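Local coordinates for protein glycerol-3-phosphate dehydrogenase [NAD(+)] (Dunaliella salina, PDB 6IUY) that probably interconverts dihydroxyacetone phosphate and sn-glycerol 3-phosphate with NAD, in a two-domain enzyme whose added phosphatase module allows direct conversion of dihydroxyacetone phosphate to glycerol, at residues K464-V469 with T588-I593; A471-G476 with A535-R540; C499-P504 with E581-L586. One frame throughout, in Å; residues are numbered along the deposited sequence.

Contact 1: residues K464-V469 with T588-I593. With 13P (1,3-dihydroxyacetonephosphate), chain D.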
ATOM      1  N   LYS A 464       5.641   0.367 -12.967  1.00 34.43           N
ATOM      2  CA  LYS A 464       6.661  -0.164 -12.079  1.00 35.92           C
ATOM      3  C   LYS A 464       7.939  -0.584 -12.815  1.00 38.86           C
ATOM      4  O   LYS A 464       9.007  -0.683 -12.196  1.00 33.19           O
ATOM      5  CB  LYS A 464       6.079  -1.333 -11.280  1.00 38.40           C
ATOM      6  CG  LYS A 464       6.792  -2.641 -11.414  1.00 44.53           C
ATOM      7  CD  LYS A 464       6.540  -3.309 -12.720  1.00 39.52           C
ATOM      8  CE  LYS A 464       7.028  -4.731 -12.622  1.00 41.97           C
ATOM      9  NZ  LYS A 464       7.347  -5.379 -13.912  1.00 37.65           N
ATOM     10  N   ASN A 465       7.840  -0.814 -14.127  1.00 35.27           N
ATOM     11  CA  ASN A 465       9.013  -1.172 -14.926  1.00 37.27           C
ATOM     12  C   ASN A 465       9.885   0.034 -15.153  1.00 32.43           C
ATOM     13  O   ASN A 465      11.073  -0.103 -15.391  1.00 34.80           O
ATOM     14  CB  ASN A 465       8.625  -1.777 -16.292  1.00 36.13           C
ATOM     15  CG  ASN A 465       8.261  -3.242 -16.196  1.00 37.86           C
ATOM     16  OD1 ASN A 465       8.806  -3.972 -15.371  1.00 34.20           O
ATOM     17  ND2 ASN A 465       7.320  -3.680 -17.033  1.00 37.89           N
ATOM     18  N   ILE A 466       9.302   1.224 -15.119  1.00 29.71           N
ATOM     19  CA  ILE A 466      10.138   2.427 -15.127  1.00 36.28           C
ATOM     20  C   ILE A 466      10.988   2.465 -13.845  1.00 38.16           C
ATOM     21  O   ILE A 466      12.201   2.631 -13.909  1.00 39.77           O
ATOM     22  CB  ILE A 466       9.319   3.739 -15.188  1.00 39.52           C
ATOM     23  CG1 ILE A 466       8.468   3.820 -16.455  1.00 37.34           C
ATOM     24  CG2 ILE A 466      10.259   4.967 -15.064  1.00 35.02           C
ATOM     25  CD1 ILE A 466       7.600   5.090 -16.505  1.00 35.58           C
ATOM     26  N   VAL A 467      10.344   2.316 -12.683  1.00 34.75           N
ATOM     27  CA  VAL A 467      11.066   2.334 -11.398  1.00 39.46           C
ATOM     28  C   VAL A 467      12.128   1.243 -11.350  1.00 40.10           C
ATOM     29  O   VAL A 467      13.185   1.439 -10.758  1.00 39.48           O
ATOM     30  CB  VAL A 467      10.111   2.147 -10.165  1.00 37.04           C
ATOM     31  CG1 VAL A 467      10.882   2.272  -8.872  1.00 35.65           C
ATOM     32  CG2 VAL A 467       8.981   3.163 -10.192  1.00 36.33           C
ATOM     33  N   ALA A 468      11.863   0.088 -11.971  1.00 36.95           N
ATOM     34  CA  ALA A 468      12.837  -1.006 -11.951  1.00 36.06           C
ATOM     35  C   ALA A 468      14.083  -0.638 -12.757  1.00 38.95           C
ATOM     36  O   ALA A 468      15.189  -1.091 -12.429  1.00 36.70           O
ATOM     37  CB  ALA A 468      12.226  -2.315 -12.480  1.00 35.57           C
ATOM     38  N   VAL A 469      13.917   0.169 -13.808  1.00 35.42           N
ATOM     39  CA  VAL A 469      15.076   0.702 -14.535  1.00 33.62           C
ATOM     40  C   VAL A 469      15.873   1.607 -13.602  1.00 34.56           C
ATOM     41  O   VAL A 469      17.091   1.465 -13.470  1.00 33.65           O
ATOM     42  CB  VAL A 469      14.662   1.474 -15.818  1.00 34.23           C
ATOM     43  CG1 VAL A 469      15.860   2.241 -16.426  1.00 34.18           C
ATOM     44  CG2 VAL A 469      14.122   0.487 -16.857  1.00 38.48           C
ATOM     45  N   THR A 588      11.161  11.595 -14.617  1.00 43.55           N
ATOM     46  CA  THR A 588      11.814  12.471 -15.564  1.00 43.81           C
ATOM     47  C   THR A 588      13.325  12.318 -15.558  1.00 46.76           C
ATOM     48  O   THR A 588      13.949  12.302 -16.629  1.00 41.00           O
ATOM     49  CB  THR A 588      11.461  13.937 -15.300  1.00 45.05           C
ATOM     50  OG1 THR A 588      10.093  14.157 -15.648  1.00 46.40           O
ATOM     51  CG2 THR A 588      12.342  14.867 -16.147  1.00 45.65           C
ATOM     52  N   THR A 589      13.941  12.203 -14.379  1.00 47.75           N
ATOM     53  CA  THR A 589      15.398  12.100 -14.406  1.00 48.54           C
ATOM     54  C   THR A 589      15.827  10.713 -14.879  1.00 43.18           C
ATOM     55  O   THR A 589      16.887  10.578 -15.477  1.00 49.45           O
ATOM     56  CB  THR A 589      16.067  12.451 -13.049  1.00 48.44           C
ATOM     57  OG1 THR A 589      16.532  11.271 -12.393  1.00 51.17           O
ATOM     58  CG2 THR A 589      15.149  13.222 -12.148  1.00 44.41           C
ATOM     59  N   ILE A 590      15.002   9.690 -14.674  1.00 43.24           N
ATOM     60  CA  ILE A 590      15.295   8.377 -15.269  1.00 40.46           C
ATOM     61  C   ILE A 590      15.336   8.427 -16.808  1.00 41.14           C
ATOM     62  O   ILE A 590      16.198   7.799 -17.432  1.00 38.40           O
ATOM     63  CB  ILE A 590      14.263   7.316 -14.841  1.00 40.03           C
ATOM     64  CG1 ILE A 590      14.414   6.978 -13.357  1.00 39.73           C
ATOM     65  CG2 ILE A 590      14.406   6.070 -15.701  1.00 37.93           C
ATOM     66  CD1 ILE A 590      13.338   6.029 -12.818  1.00 32.85           C
ATOM     67  N   ASN A 591      14.403   9.165 -17.413  1.00 39.34           N
ATOM     68  CA  ASN A 591      14.343   9.293 -18.872  1.00 40.85           C
ATOM     69  C   ASN A 591      15.486  10.149 -19.403  1.00 44.18           C
ATOM     70  O   ASN A 591      16.111   9.834 -20.414  1.00 44.58           O
ATOM     71  CB  ASN A 591      12.995   9.883 -19.313  1.00 40.01           C
ATOM     72  CG  ASN A 591      12.702   9.637 -20.794  1.00 44.26           C
ATOM     73  OD1 ASN A 591      12.920  10.519 -21.638  1.00 44.10           O
ATOM     74  ND2 ASN A 591      12.222   8.431 -21.118  1.00 40.40           N
ATOM     75  N   ARG A 592      15.759  11.238 -18.697  1.00 47.08           N
ATOM     76  CA  ARG A 592      16.882  12.089 -19.015  1.00 44.85           C
ATOM     77  C   ARG A 592      18.221  11.347 -18.899  1.00 48.78           C
ATOM     78  O   ARG A 592      19.172  11.663 -19.622  1.00 53.00           O
ATOM     79  CB  ARG A 592      16.854  13.314 -18.111  1.00 50.24           C
ATOM     80  CG  ARG A 592      15.680  14.232 -18.402  1.00 46.43           C
ATOM     81  CD  ARG A 592      16.202  15.589 -18.833  1.00 53.63           C
ATOM     82  NE  ARG A 592      16.498  16.428 -17.680  1.00 57.02           N
ATOM     83  CZ  ARG A 592      17.275  17.509 -17.692  1.00 54.88           C
ATOM     84  NH1 ARG A 592      17.885  17.908 -18.801  1.00 46.75           N
ATOM     85  NH2 ARG A 592      17.450  18.184 -16.562  1.00 58.03           N
ATOM     86  N   ILE A 593      18.290  10.359 -18.006  1.00 47.08           N
ATOM     87  CA  ILE A 593      19.499   9.524 -17.843  1.00 49.98           C
ATOM     88  C   ILE A 593      19.631   8.507 -18.966  1.00 46.55           C
ATOM     89  O   ILE A 593      20.686   8.379 -19.586  1.00 45.30           O
ATOM     90  CB  ILE A 593      19.495   8.779 -16.483  1.00 42.40           C
ATOM     91  CG1 ILE A 593      19.692   9.779 -15.343  1.00 43.92           C
ATOM     92  CG2 ILE A 593      20.580   7.685 -16.442  1.00 39.84           C
ATOM     93  CD1 ILE A 593      19.516   9.190 -14.007  1.00 42.38           C
TER
HETATM   94  P   13P D 702      10.984  -7.527 -15.900  0.61 45.18           P
HETATM   95  O1P 13P D 702       9.990  -7.275 -14.792  0.86 48.23           O
HETATM   96  O2P 13P D 702      11.516  -8.915 -15.683  0.88 38.29           O
HETATM   97  O3P 13P D 702      12.071  -6.492 -15.783  0.33 40.72           O
HETATM   98  O1  13P D 702      10.411  -7.447 -17.389  0.26 42.05           O
HETATM   99  C1  13P D 702       9.122  -6.963 -17.687  1.00 39.52           C
HETATM  100  C2  13P D 702       8.195  -7.684 -16.766  1.00 40.87           C
HETATM  101  O2  13P D 702       8.458  -8.815 -16.414  0.10 41.08           O
HETATM  102  C3  13P D 702       6.945  -7.021 -16.259  1.00 45.16           C
HETATM  103  O3  13P D 702       6.767  -7.387 -14.899  0.26 40.68           O
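Ile-590 lays its branches across two residues one turn apart, Ile-466 and Val-469, and all three are buried. The tight spot is the end of its longer branch: Ile-590 CD1 comes to 3.7 Å from Ile-466 O and to 4.0 Å from Ile-466 CG2. A chi1 of -69° puts CG1 of Ile-590 beside the backbone N and CG2 anti to it, and this CG2 is the methyl that meets Val-469 CG1, more loosely, at 4.2 Å. No hydrogen bond crosses between the two segments. Both belong to the all-helical C-terminal domain of the dehydrogenase, where helix 564-577 covers Ile-466 through Thr-567 and Val-571 while Ala-533 of helix 528-541 borders Val-469. Helix 454-477 is kinked at the start of this segment, and there Lys-464 and Asn-465 line the dihydroxyacetone phosphate pocket. The Lys-464 amine lies toward the ligand, although its exact place is doubtful; Asn-465 ND2 passes 3.4 Å from the ligand's C3. The partly exposed side of helix 585-594 is at Arg-592, which makes no contact with 464-469; its guanidinium is held by Glu-597 and by the carbonyl oxygens of Ala-609 and Met-612.

Contact 2: residues A471-G476 with A535-R540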
ATOM      1  N   ALA A 471      15.891   1.579 -10.370  1.00 37.53           N
ATOM      2  CA  ALA A 471      16.482   0.735  -9.341  1.00 37.49           C
ATOM      3  C   ALA A 471      17.768   0.089  -9.813  1.00 41.66           C
ATOM      4  O   ALA A 471      18.722  -0.025  -9.046  1.00 38.23           O
ATOM      5  CB  ALA A 471      15.493  -0.350  -8.902  1.00 33.68           C
ATOM      6  N   GLY A 472      17.786  -0.371 -11.066  1.00 39.91           N
ATOM      7  CA  GLY A 472      18.972  -0.994 -11.634  1.00 36.55           C
ATOM      8  C   GLY A 472      20.075  -0.006 -11.986  1.00 35.93           C
ATOM      9  O   GLY A 472      21.241  -0.359 -11.989  1.00 38.57           O
ATOM     10  N   ILE A 473      19.722   1.230 -12.317  1.00 38.20           N
ATOM     11  CA  ILE A 473      20.745   2.257 -12.496  1.00 39.18           C
ATOM     12  C   ILE A 473      21.424   2.482 -11.142  1.00 42.88           C
ATOM     13  O   ILE A 473      22.645   2.553 -11.063  1.00 39.51           O
ATOM     14  CB  ILE A 473      20.169   3.573 -13.024  1.00 41.24           C
ATOM     15  CG1 ILE A 473      19.661   3.402 -14.458  1.00 38.11           C
ATOM     16  CG2 ILE A 473      21.227   4.657 -12.999  1.00 41.43           C
ATOM     17  CD1 ILE A 473      18.846   4.587 -14.940  1.00 37.08           C
ATOM     18  N   GLY A 474      20.625   2.523 -10.075  1.00 39.27           N
ATOM     19  CA  GLY A 474      21.151   2.544  -8.722  1.00 42.21           C
ATOM     20  C   GLY A 474      22.143   1.433  -8.455  1.00 43.32           C
ATOM     21  O   GLY A 474      23.263   1.691  -8.002  1.00 44.50           O
ATOM     22  N   ASP A 475      21.741   0.199  -8.752  1.00 42.10           N
ATOM     23  CA  ASP A 475      22.591  -0.964  -8.550  1.00 37.17           C
ATOM     24  C   ASP A 475      23.898  -0.839  -9.319  1.00 41.90           C
ATOM     25  O   ASP A 475      24.959  -1.239  -8.833  1.00 46.79           O
ATOM     26  CB  ASP A 475      21.880  -2.244  -8.992  1.00 43.16           C
ATOM     27  CG  ASP A 475      20.819  -2.720  -8.001  1.00 43.85           C
ATOM     28  OD1 ASP A 475      20.802  -2.249  -6.854  1.00 46.44           O
ATOM     29  OD2 ASP A 475      19.998  -3.598  -8.376  1.00 43.67           O
ATOM     30  N   GLY A 476      23.814  -0.322 -10.539  1.00 42.62           N
ATOM     31  CA  GLY A 476      24.981  -0.186 -11.393  1.00 44.62           C
ATOM     32  C   GLY A 476      25.948   0.824 -10.801  1.00 45.73           C
ATOM     33  O   GLY A 476      27.155   0.660 -10.900  1.00 45.04           O
ATOM     34  N   ALA A 535      23.696  -3.285 -15.841  1.00 38.55           N
ATOM     35  CA  ALA A 535      24.793  -3.408 -16.810  1.00 33.78           C
ATOM     36  C   ALA A 535      24.996  -2.124 -17.609  1.00 37.74           C
ATOM     37  O   ALA A 535      26.125  -1.696 -17.834  1.00 43.50           O
ATOM     38  CB  ALA A 535      24.545  -4.578 -17.736  1.00 34.51           C
ATOM     39  N   TRP A 536      23.914  -1.483 -18.027  1.00 36.90           N
ATOM     40  CA  TRP A 536      24.041  -0.221 -18.755  1.00 42.72           C
ATOM     41  C   TRP A 536      24.785   0.833 -17.942  1.00 45.11           C
ATOM     42  O   TRP A 536      25.663   1.527 -18.455  1.00 46.30           O
ATOM     43  CB  TRP A 536      22.669   0.310 -19.115  1.00 39.76           C
ATOM     44  CG  TRP A 536      22.620   1.598 -19.899  1.00 39.97           C
ATOM     45  CD1 TRP A 536      22.606   1.729 -21.255  1.00 41.96           C
ATOM     46  CD2 TRP A 536      22.500   2.926 -19.371  1.00 45.92           C
ATOM     47  NE1 TRP A 536      22.505   3.053 -21.607  1.00 45.66           N
ATOM     48  CE2 TRP A 536      22.440   3.809 -20.468  1.00 44.32           C
ATOM     49  CE3 TRP A 536      22.440   3.455 -18.079  1.00 45.62           C
ATOM     50  CZ2 TRP A 536      22.330   5.185 -20.313  1.00 46.21           C
ATOM     51  CZ3 TRP A 536      22.334   4.817 -17.928  1.00 39.18           C
ATOM     52  CH2 TRP A 536      22.280   5.668 -19.037  1.00 48.75           C
ATOM     53  N   ALA A 537      24.406   0.960 -16.677  1.00 44.19           N
ATOM     54  CA  ALA A 537      24.947   2.011 -15.824  1.00 44.59           C
ATOM     55  C   ALA A 537      26.400   1.707 -15.486  1.00 42.50           C
ATOM     56  O   ALA A 537      27.220   2.608 -15.441  1.00 47.60           O
ATOM     57  CB  ALA A 537      24.092   2.175 -14.548  1.00 40.09           C
ATOM     58  N   GLN A 538      26.738   0.439 -15.270  1.00 43.24           N
ATOM     59  CA  GLN A 538      28.145   0.075 -15.083  1.00 45.50           C
ATOM     60  C   GLN A 538      29.015   0.487 -16.270  1.00 49.43           C
ATOM     61  O   GLN A 538      30.146   0.957 -16.103  1.00 47.53           O
ATOM     62  CB  GLN A 538      28.297  -1.423 -14.857  1.00 41.40           C
ATOM     63  CG  GLN A 538      27.909  -1.848 -13.485  1.00 49.37           C
ATOM     64  CD  GLN A 538      27.690  -3.329 -13.384  1.00 47.69           C
ATOM     65  OE1 GLN A 538      27.573  -4.024 -14.393  1.00 49.92           O
ATOM     66  NE2 GLN A 538      27.630  -3.830 -12.162  1.00 50.58           N
ATOM     67  N   LYS A 539      28.491   0.305 -17.474  1.00 45.69           N
ATOM     68  CA  LYS A 539      29.267   0.598 -18.669  1.00 48.44           C
ATOM     69  C   LYS A 539      29.353   2.099 -18.927  1.00 49.21           C
ATOM     70  O   LYS A 539      30.416   2.609 -19.286  1.00 51.97           O
ATOM     71  CB  LYS A 539      28.664  -0.129 -19.876  1.00 45.67           C
ATOM     72  CG  LYS A 539      28.853  -1.633 -19.807  1.00 46.34           C
ATOM     73  CD  LYS A 539      28.008  -2.353 -20.841  1.00 48.98           C
ATOM     74  CE  LYS A 539      28.107  -3.858 -20.681  1.00 51.04           C
ATOM     75  NZ  LYS A 539      29.515  -4.314 -20.827  1.00 55.64           N
ATOM     76  N   ARG A 540      28.239   2.808 -18.761  1.00 52.81           N
ATOM     77  CA  ARG A 540      28.228   4.262 -18.931  1.00 53.07           C
ATOM     78  C   ARG A 540      29.239   4.928 -18.020  1.00 53.15           C
ATOM     79  O   ARG A 540      29.993   5.794 -18.451  1.00 55.87           O
ATOM     80  CB  ARG A 540      26.844   4.846 -18.652  1.00 51.89           C
ATOM     81  CG  ARG A 540      25.970   4.949 -19.863  1.00 52.45           C
ATOM     82  CD  ARG A 540      26.569   5.828 -20.945  1.00 52.26           C
ATOM     83  NE  ARG A 540      25.991   5.448 -22.227  1.00 58.11           N
ATOM     84  CZ  ARG A 540      24.912   6.006 -22.761  1.00 59.73           C
ATOM     85  NH1 ARG A 540      24.300   7.008 -22.133  1.00 58.69           N
ATOM     86  NH2 ARG A 540      24.458   5.577 -23.934  1.00 52.47           N
TER
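A close helix-helix crossing built on small residues, within the all-helical C-terminal domain of the dehydrogenase, brings Ile-473 and Gly-476 of helix 454-477 against Ala-537 and Gln-538 of helix 528-541. The local axes approach to 7.4 Å and cross at -43°, with the two helices running in broadly similar directions. At Gly-476 the backbones come nearest, its CA lying 4.9 Å from the CA of Gln-538, a separation made possible by the lack of a side chain on the glycine face turned to the partner. The methyl of Ala-537 points into the shallow groove between Ile-473 and Gly-476, which are one turn apart. Ala-537 CB rests 3.8 Å from Ile-473 O and 4.0 Å from Gly-476 CA, so it packs largely on backbone. Ile-473 adds its shorter branch from the flank, CG2 reaching Ala-537 CB at 4.1 Å. Farther round helix 528-541, Arg-540 CG lies over one face of the Trp-536 ring, toward its rim, and the ring also stacks with Phe-549. Asp-475, whose carboxylate end leads away from this crossing, forms salt bridges with Arg-530 and Lys-484. The outer margin belongs to Gln-538, an exposed residue. Its CG stands beside its own backbone N (chi1 -76°), which leads the chain alongside the glycine, and Gln-538 CG ends up 3.7 Å from Gly-476 O.

Contact 3: residues C499-P504 with E581-L586; sequences CKFISP and ELEFPL
Phe-501 and Phe-584 form a T-shaped (edge-to-face) pair that joins the C-terminal end of helix 481-502 to the N-cap position of helix 585-594, both in the helical C-terminal domain. The ring planes stand at 78° with centroids 5.2 Å apart. Phe-584 supplies the edge, presenting CE1 and CZ to one face of Phe-501. Its CZ lies above that face, displaced from the centre toward the rim. Glu-583 comes to the same ring from another direction: Glu-583 OE1 sits at the ring edge, near its plane, 3.9 Å from Phe-501 CZ, and the carboxylate and ring planes are 20° apart. A bend in the glutamate chain (chi2 -61°) brings the carboxylate there, and the chain crosses the phenylalanine at about a right angle, with Glu-583 CB and CG touching Phe-501 CE2. The polar end has its stronger partner in Lys-497, which makes a salt bridge to OE1 and also a cation-pi contact with Phe-584, so one lysine ties the two neighbouring residues to helix 481-502. Trp-580 packs edge-to-face with Phe-501 as well. At the helix starting beyond Phe-584, the backbone N of Leu-586 is bound by Glu-494 OE1. Between the two phenylalanine rings the closest approach is 3.7 Å, from Phe-584 CE1 to Phe-501 CD2.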
ATOM      1  N   CYS A 499      -1.354   7.744 -11.256  1.00 50.49           N
ATOM      2  CA  CYS A 499      -2.660   7.084 -11.237  1.00 53.60           C
ATOM      3  C   CYS A 499      -3.770   8.059 -10.910  1.00 56.41           C
ATOM      4  O   CYS A 499      -4.874   7.973 -11.457  1.00 58.72           O
ATOM      5  CB  CYS A 499      -2.686   5.949 -10.225  1.00 52.87           C
ATOM      6  SG  CYS A 499      -2.077   4.408 -10.880  1.00 57.58           S
ATOM      7  N   LYS A 500      -3.479   8.987 -10.010  1.00 53.61           N
ATOM      8  CA  LYS A 500      -4.472   9.965  -9.624  1.00 56.30           C
ATOM      9  C   LYS A 500      -4.611  11.049 -10.701  1.00 54.98           C
ATOM     10  O   LYS A 500      -5.715  11.523 -10.954  1.00 61.50           O
ATOM     11  CB  LYS A 500      -4.121  10.550  -8.250  1.00 60.72           C
ATOM     12  CG  LYS A 500      -4.138   9.470  -7.144  1.00 64.49           C
ATOM     13  CD  LYS A 500      -3.934  10.063  -5.751  1.00 71.14           C
ATOM     14  CE  LYS A 500      -3.831   8.982  -4.683  1.00 64.99           C
ATOM     15  NZ  LYS A 500      -3.161   9.536  -3.474  1.00 66.56           N
ATOM     16  N   PHE A 501      -3.522  11.404 -11.374  1.00 49.74           N
ATOM     17  CA  PHE A 501      -3.613  12.382 -12.463  1.00 51.67           C
ATOM     18  C   PHE A 501      -4.436  11.898 -13.643  1.00 55.03           C
ATOM     19  O   PHE A 501      -4.937  12.709 -14.416  1.00 57.41           O
ATOM     20  CB  PHE A 501      -2.230  12.768 -12.993  1.00 52.06           C
ATOM     21  CG  PHE A 501      -1.572  13.868 -12.228  1.00 51.13           C
ATOM     22  CD1 PHE A 501      -1.854  14.064 -10.886  1.00 51.12           C
ATOM     23  CD2 PHE A 501      -0.680  14.713 -12.853  1.00 50.37           C
ATOM     24  CE1 PHE A 501      -1.246  15.076 -10.184  1.00 48.14           C
ATOM     25  CE2 PHE A 501      -0.060  15.729 -12.146  1.00 48.57           C
ATOM     26  CZ  PHE A 501      -0.345  15.904 -10.817  1.00 50.01           C
ATOM     27  N   ILE A 502      -4.566  10.584 -13.803  1.00 56.10           N
ATOM     28  CA  ILE A 502      -5.133  10.054 -15.042  1.00 55.24           C
ATOM     29  C   ILE A 502      -6.416   9.281 -14.822  1.00 57.29           C
ATOM     30  O   ILE A 502      -7.344   9.387 -15.622  1.00 57.90           O
ATOM     31  CB  ILE A 502      -4.106   9.180 -15.771  1.00 55.71           C
ATOM     32  CG1 ILE A 502      -3.358  10.051 -16.782  1.00 50.51           C
ATOM     33  CG2 ILE A 502      -4.772   8.004 -16.436  1.00 53.72           C
ATOM     34  CD1 ILE A 502      -2.152   9.413 -17.321  1.00 54.79           C
ATOM     35  N   SER A 503      -6.487   8.529 -13.727  1.00 52.31           N
ATOM     36  CA  SER A 503      -7.730   7.864 -13.355  1.00 59.83           C
ATOM     37  C   SER A 503      -7.971   7.983 -11.850  1.00 61.14           C
ATOM     38  O   SER A 503      -7.528   7.131 -11.074  1.00 59.63           O
ATOM     39  CB  SER A 503      -7.708   6.392 -13.787  1.00 60.82           C
ATOM     40  OG  SER A 503      -6.470   5.778 -13.472  1.00 59.35           O
ATOM     41  N   PRO A 504      -8.674   9.053 -11.433  1.00 63.67           N
ATOM     42  CA  PRO A 504      -8.832   9.373 -10.007  1.00 63.83           C
ATOM     43  C   PRO A 504      -9.679   8.350  -9.263  1.00 65.70           C
ATOM     44  O   PRO A 504      -9.648   8.319  -8.028  1.00 67.36           O
ATOM     45  CB  PRO A 504      -9.514  10.751 -10.025  1.00 63.37           C
ATOM     46  CG  PRO A 504      -9.211  11.319 -11.388  1.00 61.60           C
ATOM     47  CD  PRO A 504      -9.226  10.112 -12.298  1.00 62.58           C
ATOM     48  N   GLU A 581       6.550  17.422 -16.533  1.00 46.96           N
ATOM     49  CA  GLU A 581       7.920  16.967 -16.280  1.00 49.93           C
ATOM     50  C   GLU A 581       8.366  17.145 -14.828  1.00 56.04           C
ATOM     51  O   GLU A 581       9.048  16.270 -14.288  1.00 54.63           O
ATOM     52  CB  GLU A 581       8.908  17.680 -17.192  1.00 50.17           C
ATOM     53  CG  GLU A 581       8.976  17.110 -18.590  1.00 54.91           C
ATOM     54  CD  GLU A 581       8.801  18.182 -19.644  1.00 67.14           C
ATOM     55  OE1 GLU A 581       8.096  19.179 -19.347  1.00 65.75           O
ATOM     56  OE2 GLU A 581       9.364  18.033 -20.757  1.00 66.38           O
ATOM     57  N   LEU A 582       7.985  18.249 -14.184  1.00 50.59           N
ATOM     58  CA  LEU A 582       8.414  18.468 -12.800  1.00 54.23           C
ATOM     59  C   LEU A 582       7.450  17.870 -11.773  1.00 51.54           C
ATOM     60  O   LEU A 582       7.797  17.731 -10.602  1.00 47.60           O
ATOM     61  CB  LEU A 582       8.606  19.957 -12.513  1.00 58.11           C
ATOM     62  CG  LEU A 582       9.474  20.689 -13.535  1.00 60.66           C
ATOM     63  CD1 LEU A 582      10.000  22.004 -12.956  1.00 64.35           C
ATOM     64  CD2 LEU A 582      10.607  19.796 -13.988  1.00 58.05           C
ATOM     65  N   GLU A 583       6.250  17.500 -12.198  1.00 46.12           N
ATOM     66  CA  GLU A 583       5.346  16.827 -11.281  1.00 48.57           C
ATOM     67  C   GLU A 583       5.859  15.442 -10.934  1.00 50.23           C
ATOM     68  O   GLU A 583       5.479  14.868  -9.925  1.00 50.11           O
ATOM     69  CB  GLU A 583       3.941  16.721 -11.869  1.00 49.67           C
ATOM     70  CG  GLU A 583       3.270  18.067 -12.107  1.00 51.89           C
ATOM     71  CD  GLU A 583       3.102  18.855 -10.834  1.00 54.98           C
ATOM     72  OE1 GLU A 583       2.567  18.293  -9.850  1.00 56.56           O
ATOM     73  OE2 GLU A 583       3.517  20.034 -10.813  1.00 60.83           O
ATOM     74  N   PHE A 584       6.715  14.895 -11.784  1.00 49.82           N
ATOM     75  CA  PHE A 584       7.183  13.534 -11.586  1.00 48.87           C
ATOM     76  C   PHE A 584       8.681  13.529 -11.764  1.00 47.28           C
ATOM     77  O   PHE A 584       9.197  13.099 -12.793  1.00 46.18           O
ATOM     78  CB  PHE A 584       6.493  12.569 -12.559  1.00 47.27           C
ATOM     79  CG  PHE A 584       4.977  12.507 -12.401  1.00 46.23           C
ATOM     80  CD1 PHE A 584       4.148  13.340 -13.147  1.00 50.08           C
ATOM     81  CD2 PHE A 584       4.387  11.608 -11.524  1.00 45.81           C
ATOM     82  CE1 PHE A 584       2.758  13.291 -13.008  1.00 45.97           C
ATOM     83  CE2 PHE A 584       2.997  11.550 -11.383  1.00 44.40           C
ATOM     84  CZ  PHE A 584       2.190  12.391 -12.129  1.00 47.20           C
ATOM     85  N   PRO A 585       9.396  14.048 -10.763  1.00 52.64           N
ATOM     86  CA  PRO A 585      10.842  14.240 -10.916  1.00 49.70           C
ATOM     87  C   PRO A 585      11.596  12.926 -11.140  1.00 45.20           C
ATOM     88  O   PRO A 585      12.502  12.929 -11.952  1.00 43.80           O
ATOM     89  CB  PRO A 585      11.255  14.909  -9.594  1.00 48.27           C
ATOM     90  CG  PRO A 585      10.169  14.550  -8.628  1.00 50.62           C
ATOM     91  CD  PRO A 585       8.908  14.498  -9.449  1.00 50.92           C
ATOM     92  N   LEU A 586      11.244  11.831 -10.466  1.00 41.90           N
ATOM     93  CA  LEU A 586      12.053  10.629 -10.646  1.00 41.09           C
ATOM     94  C   LEU A 586      11.835  10.039 -12.037  1.00 43.05           C
ATOM     95  O   LEU A 586      12.801   9.651 -12.694  1.00 43.62           O
ATOM     96  CB  LEU A 586      11.759   9.580  -9.569  1.00 40.87           C
ATOM     97  CG  LEU A 586      12.531   8.250  -9.710  1.00 38.51           C
ATOM     98  CD1 LEU A 586      14.041   8.427  -9.530  1.00 39.81           C
ATOM     99  CD2 LEU A 586      12.010   7.228  -8.725  1.00 40.59           C
TER

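Overall arrangement
The phosphatase-like and nucleotide-binding regions come first in the chain, and all three contacts lie in the helical region that follows. Helix 454-477 supplies the first segments of contacts 1 and 2 in succession; helix 481-502 then opens contact 3 near its end. Contact 2 closes first, at helix 528-541, contact 3 next, at the start of helix 585-594, and contact 1 last, within that helix. Contact 1 therefore encloses the other two, whereas contacts 2 and 3 cross. Contacts 1 and 2 meet where Ile-593 packs on Trp-536 and Ile-473, and a probable hydrogen bond from Thr-588 to Glu-581 O joins contacts 1 and 3.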